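Local coordinates for protein Ika4 (Synthetic construct, PDB 6G6Q) that is of unknown function but forms a computationally designed WD40-type beta-propeller, whose eight blades are probably completed by two identical chains, at residues T36-D41 against L48-G53; N66-G71 against K78-G83; A17-A22 against Q55-A60; D132-E137 against K158-G163. One frame throughout, in Å; residues are numbered along the deposited sequence.

Contact 1: T36-D41 against L48-G53; sequences TIKVWD and LRDHDG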
loop_
_atom_site.group_PDB
_atom_site.type_symbol
_atom_site.label_atom_id
_atom_site.label_comp_id
_atom_site.label_asym_id
_atom_site.label_seq_id
_atom_site.Cartn_x
_atom_site.Cartn_y
_atom_site.Cartn_z
ATOM N N THR A 36 -11.885 10.887 9.613
ATOM C CA THR A 36 -11.335 10.694 10.943
ATOM C C THR A 36 -10.041 9.887 10.890
ATOM O O THR A 36 -9.830 9.058 9.999
ATOM C CB THR A 36 -12.350 9.992 11.845
ATOM O OG1 THR A 36 -12.691 8.717 11.287
ATOM C CG2 THR A 36 -13.614 10.832 11.975
ATOM N N ILE A 37 -9.167 10.152 11.858
ATOM C CA ILE A 37 -7.921 9.417 12.039
ATOM C C ILE A 37 -7.801 9.066 13.514
ATOM O O ILE A 37 -7.984 9.932 14.377
ATOM C CB ILE A 37 -6.697 10.229 11.572
ATOM C CG1 ILE A 37 -6.764 10.498 10.068
ATOM C CG2 ILE A 37 -5.407 9.505 11.923
ATOM C CD1 ILE A 37 -5.562 11.252 9.533
ATOM N N LYS A 38 -7.499 7.803 13.805
ATOM C CA LYS A 38 -7.406 7.322 15.175
ATOM C C LYS A 38 -6.036 6.707 15.432
ATOM O O LYS A 38 -5.455 6.063 14.553
ATOM C CB LYS A 38 -8.513 6.306 15.471
ATOM C CG LYS A 38 -9.877 6.952 15.659
ATOM C CD LYS A 38 -10.991 5.924 15.714
ATOM C CE LYS A 38 -12.351 6.598 15.727
ATOM N NZ LYS A 38 -12.446 7.621 16.806
ATOM N N VAL A 39 -5.529 6.914 16.644
ATOM C CA VAL A 39 -4.216 6.436 17.063
ATOM C C VAL A 39 -4.424 5.457 18.210
ATOM O O VAL A 39 -5.002 5.821 19.242
ATOM C CB VAL A 39 -3.298 7.593 17.489
ATOM C CG1 VAL A 39 -1.893 7.086 17.760
ATOM C CG2 VAL A 39 -3.284 8.679 16.424
ATOM N N TRP A 40 -3.952 4.225 18.035
ATOM C CA TRP A 40 -4.189 3.151 18.989
ATOM C C TRP A 40 -2.882 2.671 19.604
ATOM O O TRP A 40 -1.842 2.639 18.939
ATOM C CB TRP A 40 -4.893 1.962 18.324
ATOM C CG TRP A 40 -6.059 2.347 17.482
ATOM C CD1 TRP A 40 -6.043 2.679 16.159
ATOM C CD2 TRP A 40 -7.422 2.444 17.904
ATOM N NE1 TRP A 40 -7.313 2.977 15.730
ATOM C CE2 TRP A 40 -8.179 2.839 16.783
ATOM C CE3 TRP A 40 -8.078 2.235 19.121
ATOM C CZ2 TRP A 40 -9.556 3.029 16.843
ATOM C CZ3 TRP A 40 -9.446 2.423 19.178
ATOM C CH2 TRP A 40 -10.170 2.816 18.046
ATOM N N ASP A 41 -2.951 2.292 20.877
ATOM C CA ASP A 41 -1.868 1.585 21.549
ATOM C C ASP A 41 -2.126 0.090 21.388
ATOM O O ASP A 41 -3.102 -0.441 21.927
ATOM C CB ASP A 41 -1.794 1.988 23.021
ATOM C CG ASP A 41 -0.653 1.306 23.766
ATOM O OD1 ASP A 41 0.147 0.582 23.134
ATOM O OD2 ASP A 41 -0.558 1.501 24.997
ATOM N N LEU A 48 -5.399 6.068 21.709
ATOM C CA LEU A 48 -4.503 7.094 22.233
ATOM C C LEU A 48 -5.081 8.489 22.025
ATOM O O LEU A 48 -5.163 9.282 22.970
ATOM C CB LEU A 48 -3.122 6.967 21.589
ATOM C CG LEU A 48 -2.290 5.782 22.085
ATOM C CD1 LEU A 48 -0.964 5.701 21.347
ATOM C CD2 LEU A 48 -2.070 5.872 23.587
ATOM N N ARG A 49 -5.492 8.808 20.801
ATOM C CA ARG A 49 -6.095 10.110 20.549
ATOM C C ARG A 49 -6.907 10.070 19.264
ATOM O O ARG A 49 -6.666 9.252 18.372
ATOM C CB ARG A 49 -5.040 11.219 20.469
ATOM C CG ARG A 49 -4.034 11.069 19.339
ATOM C CD ARG A 49 -2.868 12.038 19.516
ATOM N NE ARG A 49 -3.292 13.291 20.134
ATOM C CZ ARG A 49 -2.933 13.689 21.351
ATOM N NH1 ARG A 49 -2.137 12.929 22.093
ATOM N NH2 ARG A 49 -3.374 14.845 21.831
ATOM N N ASP A 50 -7.881 10.971 19.196
ATOM C CA ASP A 50 -8.593 11.271 17.961
ATOM C C ASP A 50 -7.859 12.417 17.279
ATOM O O ASP A 50 -7.857 13.544 17.782
ATOM C CB ASP A 50 -10.046 11.649 18.244
ATOM C CG ASP A 50 -10.945 10.444 18.416
ATOM O OD1 ASP A 50 -10.815 9.482 17.631
ATOM O OD2 ASP A 50 -11.793 10.463 19.335
ATOM N N HIS A 51 -7.221 12.132 16.148
ATOM C CA HIS A 51 -6.571 13.188 15.391
ATOM C C HIS A 51 -7.613 14.188 14.890
ATOM O O HIS A 51 -8.810 13.896 14.820
ATOM C CB HIS A 51 -5.787 12.600 14.217
ATOM C CG HIS A 51 -4.922 13.593 13.502
ATOM N ND1 HIS A 51 -5.281 14.162 12.299
ATOM C CD2 HIS A 51 -3.712 14.112 13.817
ATOM C CE1 HIS A 51 -4.332 14.993 11.905
ATOM N NE2 HIS A 51 -3.369 14.980 12.808
ATOM N N ASP A 52 -7.141 15.392 14.550
ATOM C CA ASP A 52 -8.029 16.391 13.963
ATOM C C ASP A 52 -8.663 15.883 12.674
ATOM O O ASP A 52 -9.753 16.329 12.297
ATOM C CB ASP A 52 -7.262 17.687 13.702
ATOM C CG ASP A 52 -7.202 18.586 14.920
ATOM O OD1 ASP A 52 -7.614 18.142 16.013
ATOM O OD2 ASP A 52 -6.742 19.739 14.785
ATOM N N GLY A 53 -8.002 14.951 11.995
ATOM C CA GLY A 53 -8.516 14.379 10.776
ATOM C C GLY A 53 -8.459 15.356 9.613
ATOM O O GLY A 53 -7.886 16.443 9.680
#
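V39 faces L48 and R49 together across an antiparallel pair of strands, a classic beta bulge between strands 37-41 and 47-50 of a WD40-type propeller blade. The pair illustrates how a blade edge accommodates one extra residue while the backbone groups of V39 stay bonded. V39 O carries two donors: L48 N lies 2.5 Å from it, and R49 N makes a weak second bond at 3.4 Å. V39 N gives its own hydrogen to R49 O over 3.1 Å. Beyond the bulge the ladder resumes with H51 N bonded to I37 O at 2.9 Å. K38 and W40 direct their backbone bonds the other way, to S30 and V28 of strand 27-32.

On the face bearing K38 and D50 the two side chains run side by side and end in a salt bridge, with K38 NZ 2.6 Å from D50 OD1. The ammonium group meets the syn side of the carboxylate, 18° out of its plane, and the bend at the end of the lysine chain (chi4 -53°) turns it there. On the face of V39 and R49 the contact is aliphatic: V39 CG2 rests 3.8 Å from R49 CG, at the start of the arginine chain. Two further polar side-chain atoms find partners beyond these segments: W40 NE1 with S30 OG, and D41 OD1 with L43 N. H51 starts beside I37, then leads away, and its ring is tied locally, ND1 accepting from G53 N at 2.8 Å although that donor stands 36° out of the imidazole plane.

Contact 2: N66-G71 against K78-G83; sequences NIVVSG and KVWYIG
K78 opens the ladder with two backbone bonds to S70, one through its N and one through its O, in a beta hairpin of a WD40 blade. V79 follows as a non-hydrogen-bonded partner of V69, and its CG1 meets I67 CG2 at 3.8 Å on the face they share. W80 is the centre of the contact. Its backbone N and O both bind V68, the bond from V68 N to W80 O (2.9 Å) being almost straight. A chi1 of 44°, with CG wedged between backbone N and carbonyl carbon, folds the indole over the opposite strand. V68 CB therefore sits over the six-membered ring, 3.7 Å from its centroid, while NE1 donates within the ring plane to S70 OG at 3.2 Å. S70 OG also binds H54 NE2, consistent with the histidine-serine-tryptophan network of WD40 repeats. A leucine in place of W80 would probably leave S70 OG without its indole donor and V68 without a flat surface to lie against. Y81 then lays CE1 3.7 Å from N66 CB. At I82 the backbone N reaches N66 O (3.0 Å) from above the carbonyl plane, and CD1 touches V68 CG2 at 3.7 Å. Within the sheet the hairpin lies between strands 58-64 and 87-90, and I37 and V39 of strand 37-41, in the preceding sheet, pack against W80.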
loop_
_atom_site.group_PDB
_atom_site.type_symbol
_atom_site.label_atom_id
_atom_site.label_comp_id
_atom_site.label_asym_id
_atom_site.label_seq_id
_atom_site.Cartn_x
_atom_site.Cartn_y
_atom_site.Cartn_z
ATOM N N ASN A 66 7.988 8.225 14.456
ATOM C CA ASN A 66 7.114 9.139 15.188
ATOM C C ASN A 66 6.431 10.172 14.296
ATOM O O ASN A 66 5.789 11.096 14.812
ATOM C CB ASN A 66 7.867 9.862 16.312
ATOM C CG ASN A 66 8.534 8.907 17.275
ATOM O OD1 ASN A 66 7.933 7.927 17.713
ATOM N ND2 ASN A 66 9.786 9.191 17.613
ATOM N N ILE A 67 6.538 10.045 12.976
ATOM C CA ILE A 67 5.981 11.020 12.047
ATOM C C ILE A 67 4.968 10.322 11.150
ATOM O O ILE A 67 5.261 9.265 10.577
ATOM C CB ILE A 67 7.081 11.702 11.215
ATOM C CG1 ILE A 67 7.856 12.688 12.091
ATOM C CG2 ILE A 67 6.479 12.412 10.008
ATOM C CD1 ILE A 67 9.027 13.336 11.393
ATOM N N VAL A 68 3.781 10.915 11.030
ATOM C CA VAL A 68 2.701 10.389 10.204
ATOM C C VAL A 68 2.431 11.369 9.072
ATOM O O VAL A 68 2.321 12.580 9.301
ATOM C CB VAL A 68 1.416 10.154 11.017
ATOM C CG1 VAL A 68 0.348 9.531 10.128
ATOM C CG2 VAL A 68 1.694 9.281 12.224
ATOM N N VAL A 69 2.304 10.842 7.858
ATOM C CA VAL A 69 1.845 11.604 6.704
ATOM C C VAL A 69 0.507 11.028 6.266
ATOM O O VAL A 69 0.384 9.814 6.058
ATOM C CB VAL A 69 2.869 11.568 5.558
ATOM C CG1 VAL A 69 2.470 12.551 4.472
ATOM C CG2 VAL A 69 4.248 11.892 6.094
ATOM N N SER A 70 -0.497 11.894 6.140
ATOM C CA SER A 70 -1.846 11.484 5.778
ATOM C C SER A 70 -2.351 12.329 4.616
ATOM O O SER A 70 -2.100 13.537 4.557
ATOM C CB SER A 70 -2.803 11.604 6.974
ATOM O OG SER A 70 -2.819 12.921 7.498
ATOM N N GLY A 71 -3.057 11.685 3.694
ATOM C CA GLY A 71 -3.618 12.371 2.548
ATOM C C GLY A 71 -5.101 12.094 2.420
ATOM O O GLY A 71 -5.593 11.032 2.800
ATOM N N LYS A 78 -0.949 16.112 5.134
ATOM C CA LYS A 78 -0.551 16.614 6.439
ATOM C C LYS A 78 0.581 15.772 7.011
ATOM O O LYS A 78 0.641 14.557 6.809
ATOM C CB LYS A 78 -1.735 16.633 7.412
ATOM C CG LYS A 78 -2.833 17.601 7.010
ATOM C CD LYS A 78 -3.940 17.660 8.043
ATOM C CE LYS A 78 -5.170 18.336 7.467
ATOM N NZ LYS A 78 -4.796 19.480 6.588
ATOM N N VAL A 79 1.479 16.446 7.726
ATOM C CA VAL A 79 2.633 15.834 8.373
ATOM C C VAL A 79 2.552 16.175 9.854
ATOM O O VAL A 79 2.653 17.352 10.226
ATOM C CB VAL A 79 3.952 16.339 7.768
ATOM C CG1 VAL A 79 5.140 15.603 8.373
ATOM C CG2 VAL A 79 3.930 16.206 6.254
ATOM N N TRP A 80 2.368 15.162 10.701
ATOM C CA TRP A 80 2.134 15.434 12.112
ATOM C C TRP A 80 2.856 14.431 13.006
ATOM O O TRP A 80 3.267 13.352 12.576
ATOM C CB TRP A 80 0.633 15.455 12.448
ATOM C CG TRP A 80 -0.195 14.352 11.854
ATOM C CD1 TRP A 80 -0.709 14.298 10.589
ATOM C CD2 TRP A 80 -0.649 13.167 12.521
ATOM N NE1 TRP A 80 -1.439 13.144 10.423
ATOM C CE2 TRP A 80 -1.419 12.433 11.594
ATOM C CE3 TRP A 80 -0.471 12.650 13.809
ATOM C CZ2 TRP A 80 -2.012 11.213 11.916
ATOM C CZ3 TRP A 80 -1.058 11.436 14.125
ATOM C CH2 TRP A 80 -1.817 10.732 13.182
ATOM N N TYR A 81 2.986 14.823 14.276
ATOM C CA TYR A 81 3.699 14.063 15.294
ATOM C C TYR A 81 2.755 13.065 15.956
ATOM O O TYR A 81 1.671 13.438 16.410
ATOM C CB TYR A 81 4.283 15.022 16.334
ATOM C CG TYR A 81 5.210 14.401 17.352
ATOM C CD1 TYR A 81 6.313 13.651 16.959
ATOM C CD2 TYR A 81 4.992 14.581 18.713
ATOM C CE1 TYR A 81 7.166 13.092 17.898
ATOM C CE2 TYR A 81 5.836 14.027 19.654
ATOM C CZ TYR A 81 6.921 13.285 19.244
ATOM O OH TYR A 81 7.763 12.733 20.185
ATOM N N ILE A 82 3.183 11.801 16.021
ATOM C CA ILE A 82 2.304 10.734 16.498
ATOM C C ILE A 82 1.872 10.984 17.938
ATOM O O ILE A 82 0.738 10.678 18.322
ATOM C CB ILE A 82 2.994 9.364 16.342
ATOM C CG1 ILE A 82 2.017 8.236 16.666
ATOM C CG2 ILE A 82 4.225 9.259 17.229
ATOM C CD1 ILE A 82 0.923 8.076 15.641
ATOM N N GLY A 83 2.760 11.554 18.756
ATOM C CA GLY A 83 2.480 11.649 20.176
ATOM C C GLY A 83 1.408 12.660 20.520
ATOM O O GLY A 83 0.694 12.494 21.514
#

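Contact 3: A17-A22 against Q55-A60; sequences AITALA and QSEVTA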
loop_
_atom_site.group_PDB
_atom_site.type_symbol
_atom_site.label_atom_id
_atom_site.label_comp_id
_atom_site.label_asym_id
_atom_site.label_seq_id
_atom_site.Cartn_x
_atom_site.Cartn_y
_atom_site.Cartn_z
ATOM N N ALA A 17 -16.007 3.540 6.872
ATOM C CA ALA A 17 -15.137 2.520 6.300
ATOM C C ALA A 17 -13.662 2.851 6.508
ATOM O O ALA A 17 -13.228 3.982 6.279
ATOM C CB ALA A 17 -15.432 2.371 4.808
ATOM N N ILE A 18 -12.893 1.850 6.939
ATOM C CA ILE A 18 -11.444 1.991 7.049
ATOM C C ILE A 18 -10.858 2.129 5.649
ATOM O O ILE A 18 -11.002 1.233 4.810
ATOM C CB ILE A 18 -10.826 0.794 7.784
ATOM C CG1 ILE A 18 -11.465 0.604 9.163
ATOM C CG2 ILE A 18 -9.319 0.964 7.906
ATOM C CD1 ILE A 18 -11.417 1.836 10.037
ATOM N N THR A 19 -10.184 3.248 5.392
ATOM C CA THR A 19 -9.599 3.496 4.083
ATOM C C THR A 19 -8.077 3.492 4.082
ATOM O O THR A 19 -7.479 3.459 3.001
ATOM C CB THR A 19 -10.094 4.836 3.523
ATOM O OG1 THR A 19 -9.946 5.853 4.522
ATOM C CG2 THR A 19 -11.558 4.736 3.114
ATOM N N ALA A 20 -7.435 3.528 5.247
ATOM C CA ALA A 20 -5.981 3.578 5.304
ATOM C C ALA A 20 -5.518 3.070 6.658
ATOM O O ALA A 20 -6.201 3.244 7.671
ATOM C CB ALA A 20 -5.456 4.997 5.058
ATOM N N LEU A 21 -4.340 2.454 6.664
ATOM C CA LEU A 21 -3.812 1.818 7.859
ATOM C C LEU A 21 -2.299 1.973 7.886
ATOM O O LEU A 21 -1.640 1.884 6.847
ATOM C CB LEU A 21 -4.197 0.336 7.896
ATOM C CG LEU A 21 -4.491 -0.321 9.239
ATOM C CD1 LEU A 21 -5.537 0.465 10.002
ATOM C CD2 LEU A 21 -4.950 -1.753 9.007
ATOM N N ALA A 22 -1.758 2.204 9.080
ATOM C CA ALA A 22 -0.319 2.324 9.251
ATOM C C ALA A 22 0.054 1.790 10.624
ATOM O O ALA A 22 -0.707 1.926 11.586
ATOM C CB ALA A 22 0.153 3.772 9.079
ATOM N N GLN A 55 -10.917 17.105 6.295
ATOM C CA GLN A 55 -12.268 17.485 5.910
ATOM C C GLN A 55 -12.857 16.558 4.855
ATOM O O GLN A 55 -13.913 16.865 4.294
ATOM C CB GLN A 55 -12.282 18.929 5.402
ATOM C CG GLN A 55 -11.949 19.956 6.468
ATOM C CD GLN A 55 -12.969 19.980 7.590
ATOM O OE1 GLN A 55 -14.147 19.689 7.379
ATOM N NE2 GLN A 55 -12.520 20.327 8.791
ATOM N N SER A 56 -12.200 15.435 4.587
ATOM C CA SER A 56 -12.603 14.522 3.530
ATOM C C SER A 56 -11.988 13.161 3.826
ATOM O O SER A 56 -11.107 13.033 4.679
ATOM C CB SER A 56 -12.173 15.051 2.158
ATOM O OG SER A 56 -12.367 14.076 1.156
ATOM N N GLU A 57 -12.466 12.142 3.108
ATOM C CA GLU A 57 -11.969 10.780 3.283
ATOM C C GLU A 57 -10.449 10.734 3.190
ATOM O O GLU A 57 -9.858 11.220 2.222
ATOM C CB GLU A 57 -12.584 9.859 2.227
ATOM C CG GLU A 57 -11.724 8.639 1.879
ATOM C CD GLU A 57 -12.299 7.818 0.733
ATOM O OE1 GLU A 57 -13.369 8.191 0.207
ATOM O OE2 GLU A 57 -11.681 6.798 0.359
ATOM N N VAL A 58 -9.812 10.164 4.207
ATOM C CA VAL A 58 -8.365 10.011 4.159
ATOM C C VAL A 58 -8.059 8.786 3.304
ATOM O O VAL A 58 -8.644 7.711 3.493
ATOM C CB VAL A 58 -7.759 9.920 5.577
ATOM C CG1 VAL A 58 -8.811 10.211 6.652
ATOM C CG2 VAL A 58 -7.013 8.596 5.829
ATOM N N THR A 59 -7.198 8.972 2.306
ATOM C CA THR A 59 -6.952 7.959 1.292
ATOM C C THR A 59 -5.601 7.274 1.433
ATOM O O THR A 59 -5.383 6.240 0.792
ATOM C CB THR A 59 -7.060 8.581 -0.111
ATOM O OG1 THR A 59 -6.222 9.742 -0.189
ATOM C CG2 THR A 59 -8.501 8.992 -0.406
ATOM N N ALA A 60 -4.700 7.805 2.256
ATOM C CA ALA A 60 -3.363 7.245 2.350
ATOM C C ALA A 60 -2.745 7.625 3.687
ATOM O O ALA A 60 -2.970 8.728 4.194
ATOM C CB ALA A 60 -2.482 7.727 1.192
#
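T19 and V58 join the first strands of two successive blades, 18-24 and 58-64, at the inner part of a WD40-type beta-propeller. As a worked case of blade-to-blade packing it shows how neighbouring sheets can meet without merging. The strand segments approach to 5.5 Å at an angle of 46°, roughly alongside but splayed, and no backbone hydrogen bond links them. Each strand instead pairs within its own sheet through a classic bulge: T19 and A20 both face G31, and T59 and A60 both face G71.

The polar link is a single side-chain bond. T19 OG1 donates to V58 O over a very short 2.5 Å. Chi1 of 49° holds the hydroxyl between the backbone N and the carbonyl carbon, turned toward the next blade, and G31 O of its own sheet is a weak, competing acceptor for the same hydroxyl. The same kind of bond recurs along the ring: T59 OG1 binds I98 O, and T139 OG1 of the second subunit binds I18 O, which carries the pattern across the chain boundary.

Van der Waals contacts flank this bond. A20 CB lies 4.0 Å from V58 CG2 and equally far from A60 C, a small side chain consistent with the close approach of the strands. On the threonine side, the extended E57 chain crosses T19 obliquely, its OE1 forming a long, weak ion pair with K73. The threonine methyl, anti to its own carbonyl carbon, is thereby met by the glutamate, with T19 CG2 3.4 Å from E57 OE2.

Contact 4: D132-E137 against K158-G163; sequences DGHQSE and KVWYIG
H134 and K158 make a CH-pi and van der Waals contact that sets the loop leading into strand 138-144 against strand 157-161 of the same blade; no hydrogen bond crosses it. The two side chains slide past each other in opposite directions. K158 CD stands over the imidazole face, 4.0 Å from the ring centroid and 13° off its normal, while CG comes within 3.5 Å of H134 CE1. Farther out, K158 CE lies 3.3 Å from G133 O. G133 belongs to a type II' turn from D132 to Q135, and its positive phi (62°) suits glycine; its CA rests 3.6 Å from W160 CH2.

The ring is held at both nitrogens, NE2 by S150 OG and ND1 by T156 OG1, which is likely to fix its rotation under the lysine. A phenylalanine in place of H134 would probably leave both hydroxyls without these partners and the ring freer to turn beneath K158. On the far side, W160 pairs in an antiparallel ladder with a strand of the second subunit, continuing the sheet across the interface. A loop histidine bonded to a strand serine and a threonine matches the histidine-serine and histidine-threonine links of the WD40 network.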
loop_
_atom_site.group_PDB
_atom_site.type_symbol
_atom_site.label_atom_id
_atom_site.label_comp_id
_atom_site.label_asym_id
_atom_site.label_seq_id
_atom_site.Cartn_x
_atom_site.Cartn_y
_atom_site.Cartn_z
ATOM N N ASP A 132 3.347 17.508 -13.562
ATOM C CA ASP A 132 2.047 16.913 -13.842
ATOM C C ASP A 132 2.116 15.400 -14.021
ATOM O O ASP A 132 1.070 14.768 -14.210
ATOM C CB ASP A 132 1.417 17.564 -15.082
ATOM C CG ASP A 132 2.419 17.800 -16.197
ATOM O OD1 ASP A 132 3.634 17.850 -15.914
ATOM O OD2 ASP A 132 1.987 17.945 -17.361
ATOM N N GLY A 133 3.317 14.817 -13.988
ATOM C CA GLY A 133 3.499 13.382 -13.868
ATOM C C GLY A 133 2.930 12.523 -14.980
ATOM O O GLY A 133 3.545 12.374 -16.041
ATOM N N HIS A 134 1.760 11.933 -14.739
ATOM C CA HIS A 134 1.149 11.013 -15.687
ATOM C C HIS A 134 0.001 11.624 -16.478
ATOM O O HIS A 134 -0.338 11.098 -17.544
ATOM C CB HIS A 134 0.621 9.772 -14.959
ATOM C CG HIS A 134 1.689 8.916 -14.356
ATOM N ND1 HIS A 134 2.065 7.705 -14.898
ATOM C CD2 HIS A 134 2.447 9.080 -13.246
ATOM C CE1 HIS A 134 3.014 7.166 -14.154
ATOM N NE2 HIS A 134 3.264 7.981 -13.146
ATOM N N GLN A 135 -0.599 12.710 -15.984
ATOM C CA GLN A 135 -1.851 13.232 -16.531
ATOM C C GLN A 135 -2.903 12.127 -16.583
ATOM O O GLN A 135 -3.705 12.032 -17.514
ATOM C CB GLN A 135 -1.637 13.869 -17.902
ATOM C CG GLN A 135 -1.167 15.307 -17.836
ATOM C CD GLN A 135 -0.839 15.870 -19.200
ATOM O OE1 GLN A 135 0.076 15.399 -19.872
ATOM N NE2 GLN A 135 -1.592 16.881 -19.622
ATOM N N SER A 136 -2.873 11.275 -15.563
ATOM C CA SER A 136 -3.764 10.142 -15.393
ATOM C C SER A 136 -3.637 9.723 -13.938
ATOM O O SER A 136 -2.545 9.800 -13.371
ATOM C CB SER A 136 -3.401 8.987 -16.335
ATOM O OG SER A 136 -4.150 7.821 -16.038
ATOM N N GLU A 137 -4.749 9.304 -13.339
ATOM C CA GLU A 137 -4.790 9.053 -11.902
ATOM C C GLU A 137 -3.671 8.116 -11.466
ATOM O O GLU A 137 -3.551 6.995 -11.970
ATOM C CB GLU A 137 -6.152 8.472 -11.516
ATOM C CG GLU A 137 -6.144 7.683 -10.218
ATOM C CD GLU A 137 -7.530 7.524 -9.629
ATOM O OE1 GLU A 137 -8.448 8.240 -10.076
ATOM O OE2 GLU A 137 -7.701 6.681 -8.723
ATOM N N LYS A 158 6.275 5.000 -14.676
ATOM C CA LYS A 158 7.348 5.977 -14.767
ATOM C C LYS A 158 8.330 5.808 -13.616
ATOM O O LYS A 158 7.964 5.362 -12.523
ATOM C CB LYS A 158 6.794 7.406 -14.773
ATOM C CG LYS A 158 5.977 7.734 -16.010
ATOM C CD LYS A 158 5.677 9.217 -16.096
ATOM C CE LYS A 158 4.623 9.495 -17.150
ATOM N NZ LYS A 158 5.105 9.157 -18.516
ATOM N N VAL A 159 9.584 6.172 -13.878
ATOM C CA VAL A 159 10.677 6.052 -12.918
ATOM C C VAL A 159 11.401 7.391 -12.855
ATOM O O VAL A 159 11.897 7.878 -13.879
ATOM C CB VAL A 159 11.655 4.928 -13.297
ATOM C CG1 VAL A 159 12.726 4.769 -12.228
ATOM C CG2 VAL A 159 10.910 3.620 -13.517
ATOM N N TRP A 160 11.471 7.978 -11.661
ATOM C CA TRP A 160 12.134 9.258 -11.445
ATOM C C TRP A 160 13.239 9.122 -10.411
ATOM O O TRP A 160 13.046 8.507 -9.357
ATOM C CB TRP A 160 11.157 10.330 -10.965
ATOM C CG TRP A 160 10.361 10.955 -12.048
ATOM C CD1 TRP A 160 10.830 11.673 -13.105
ATOM C CD2 TRP A 160 8.938 10.930 -12.177
ATOM N NE1 TRP A 160 9.786 12.089 -13.897
ATOM C CE2 TRP A 160 8.613 11.647 -13.346
ATOM C CE3 TRP A 160 7.909 10.369 -11.421
ATOM C CZ2 TRP A 160 7.299 11.817 -13.774
ATOM C CZ3 TRP A 160 6.611 10.538 -11.847
ATOM C CH2 TRP A 160 6.314 11.256 -13.012
ATOM N N TYR A 161 14.389 9.719 -10.709
ATOM C CA TYR A 161 15.441 9.902 -9.723
ATOM C C TYR A 161 15.202 11.217 -8.993
ATOM O O TYR A 161 14.942 12.245 -9.624
ATOM C CB TYR A 161 16.820 9.895 -10.385
ATOM C CG TYR A 161 17.942 10.325 -9.464
ATOM C CD1 TYR A 161 18.431 9.469 -8.485
ATOM C CD2 TYR A 161 18.510 11.590 -9.572
ATOM C CE1 TYR A 161 19.453 9.858 -7.641
ATOM C CE2 TYR A 161 19.532 11.987 -8.731
ATOM C CZ TYR A 161 19.999 11.118 -7.770
ATOM O OH TYR A 161 21.016 11.509 -6.932
ATOM N N ILE A 162 15.275 11.176 -7.666
ATOM C CA ILE A 162 15.045 12.344 -6.822
ATOM C C ILE A 162 16.371 12.728 -6.178
ATOM O O ILE A 162 16.966 11.932 -5.441
ATOM C CB ILE A 162 13.971 12.070 -5.758
ATOM C CG1 ILE A 162 12.673 11.592 -6.416
ATOM C CG2 ILE A 162 13.720 13.312 -4.919
ATOM C CD1 ILE A 162 12.211 12.460 -7.567
ATOM N N GLY A 163 16.830 13.946 -6.450
ATOM C CA GLY A 163 18.086 14.421 -5.898
ATOM C C GLY A 163 18.274 15.921 -6.021
ATOM O O GLY A 163 17.730 16.692 -5.231
#

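Overall arrangement
Contacts 1, 2 and 3 form a continuous patch, their centres 11 to 13 Å apart, and together they show how two successive blades interlock. Contacts 1 and 2 touch between successive sheets: the H51 ring stacks on W80, and V39 CG1 lies 3.7 Å from I82 CD1. Contacts 2 and 3 share one sheet, where G71 N probably bonds to A60 O (3.0 Å), while V58 also touches I37 of contact 1. Contact 4 stands apart, with its centre about 32 Å from that of contact 1 and 23 Å from that of contact 3. Contacts 3 and 4 both reach the second subunit, consistent with ring closure by two chains.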